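Local coordinates for glycoside hydrolase family 88 protein (Bacteroides vulgatus, PDB 4Q88) that probably acts as a hydrolase of glycoside hydrolase family 88, although its substrate has not been established, at residues M155-I158 and T159-P162. Numbering follows the deposited sequence.
Sequences MYDI and TKNP
The Y156 ring carries K160 on one face and N161 and P162 at its edge. Over the face sits the K160 CA, in a CH-pi contact 4.0 Å from the ring centroid and displaced toward the rim. At the edge, close to the ring plane, the O of N161 comes within 3.3 Å of Y156 CD1, while P162 CA flanks CE1. With Y156 CG anti to the backbone N (chi1 179°), beside the carbonyl carbon, the ring reaches forward along the chain to K160-P162, and the Y156 side chain also touches Y164 and L165 of helix 163-179. Helix 144-159 ends here: K160 takes positive phi and breaks the helical run, yet its N still bonds Y156 O at 2.8 Å. One residue earlier, M155 O accepts two bonds from T159, an almost straight one from N (2.8 Å) and another from OG1 (2.9 Å), which arrives from above the carbonyl plane. With chi1 at 63°, T159 OG1 lies between its own N and carbonyl carbon and also accepts from N161 N at 3.0 Å, closing an ST turn that starts the short link to helix 163-179. At T159 a valine would remove OG1, which would probably cost M155 O its second donor and leave N161 N without this acceptor, the turn being less firmly fixed. N161 OD1 in turn caps L163 N at the start of the next helix. K160, bent at chi2 and chi4, folds back across the Y156 side chain at about a right angle, and its NZ donates a hydrogen bond to D157 O at 2.7 Å, in the carbonyl plane and on a lone pair. D157 runs alongside with OD1 3.9 Å from K160 NZ, a long salt bridge, whereas D157 OD2 forms a salt bridge with NZ of K112 on helix 103-113, a residue that I158 touches too.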
loop_
_atom_site.group_PDB
_atom_site.type_symbol
_atom_site.label_atom_id
_atom_site.label_comp_id
_atom_site.label_asym_id
_atom_site.label_seq_id
_atom_site.Cartn_x
_atom_site.Cartn_y
_atom_site.Cartn_z
HETATM N N MSE A 155 1.210 -3.786 -15.351
HETATM C CA MSE A 155 1.614 -3.363 -16.725
HETATM C C MSE A 155 2.072 -4.561 -17.504
HETATM O O MSE A 155 1.742 -4.690 -18.707
HETATM C CB MSE A 155 2.677 -2.245 -16.775
HETATM C CG MSE A 155 2.207 -0.912 -16.116
HETATM SE SE MSE A 155 0.570 -0.201 -16.931
HETATM C CE MSE A 155 1.306 -0.047 -18.746
ATOM N N TYR A 156 2.794 -5.480 -16.861
ATOM C CA TYR A 156 3.116 -6.780 -17.476
ATOM C C TYR A 156 1.848 -7.506 -17.896
ATOM O O TYR A 156 1.776 -8.069 -19.019
ATOM C CB TYR A 156 3.966 -7.691 -16.562
ATOM C CG TYR A 156 4.224 -8.996 -17.238
ATOM C CD1 TYR A 156 5.253 -9.114 -18.161
ATOM C CD2 TYR A 156 3.355 -10.090 -17.083
ATOM C CE1 TYR A 156 5.465 -10.274 -18.891
ATOM C CE2 TYR A 156 3.561 -11.283 -17.802
ATOM C CZ TYR A 156 4.630 -11.367 -18.700
ATOM O OH TYR A 156 4.868 -12.512 -19.425
ATOM N N ASP A 157 0.853 -7.572 -17.007
ATOM C CA ASP A 157 -0.383 -8.290 -17.347
ATOM C C ASP A 157 -0.984 -7.790 -18.669
ATOM O O ASP A 157 -1.465 -8.596 -19.531
ATOM C CB ASP A 157 -1.408 -8.086 -16.229
ATOM C CG ASP A 157 -2.701 -8.772 -16.511
ATOM O OD1 ASP A 157 -2.666 -9.986 -16.757
ATOM O OD2 ASP A 157 -3.727 -8.103 -16.485
ATOM N N ILE A 158 -0.932 -6.485 -18.864
ATOM C CA ILE A 158 -1.423 -5.861 -20.138
ATOM C C ILE A 158 -0.491 -6.060 -21.329
ATOM O O ILE A 158 -0.933 -6.551 -22.377
ATOM C CB ILE A 158 -1.706 -4.381 -19.944
ATOM C CG1 ILE A 158 -2.845 -4.214 -18.929
ATOM C CG2 ILE A 158 -2.091 -3.704 -21.280
ATOM C CD1 ILE A 158 -2.936 -2.822 -18.349
ATOM N N THR A 159 0.776 -5.698 -21.178
ATOM C CA THR A 159 1.702 -5.647 -22.291
ATOM C C THR A 159 2.398 -6.934 -22.651
ATOM O O THR A 159 2.891 -7.094 -23.798
ATOM C CB THR A 159 2.811 -4.624 -22.022
ATOM O OG1 THR A 159 3.559 -5.036 -20.888
ATOM C CG2 THR A 159 2.241 -3.202 -21.805
ATOM N N LYS A 160 2.488 -7.830 -21.670
ATOM C CA LYS A 160 3.387 -8.973 -21.663
ATOM C C LYS A 160 4.817 -8.632 -21.984
ATOM O O LYS A 160 5.554 -9.474 -22.473
ATOM C CB LYS A 160 2.880 -10.084 -22.604
ATOM C CG LYS A 160 1.409 -10.385 -22.451
ATOM C CD LYS A 160 1.047 -10.942 -21.091
ATOM C CE LYS A 160 -0.290 -11.664 -21.156
ATOM N NZ LYS A 160 -1.310 -11.230 -20.186
ATOM N N ASN A 161 5.242 -7.418 -21.667
ATOM C CA ASN A 161 6.614 -6.996 -21.877
ATOM C C ASN A 161 7.454 -7.474 -20.673
ATOM O O ASN A 161 7.307 -6.929 -19.557
ATOM C CB ASN A 161 6.680 -5.475 -22.038
ATOM C CG ASN A 161 8.097 -4.935 -22.155
ATOM O OD1 ASN A 161 9.092 -5.640 -21.948
ATOM N ND2 ASN A 161 8.200 -3.649 -22.492
ATOM N N PRO A 162 8.368 -8.408 -20.894
ATOM C CA PRO A 162 9.081 -9.036 -19.766
ATOM C C PRO A 162 10.002 -8.102 -18.973
ATOM O O PRO A 162 10.343 -8.397 -17.823
ATOM C CB PRO A 162 9.835 -10.199 -20.411
ATOM C CG PRO A 162 9.942 -9.857 -21.872
ATOM C CD PRO A 162 8.824 -8.924 -22.214
#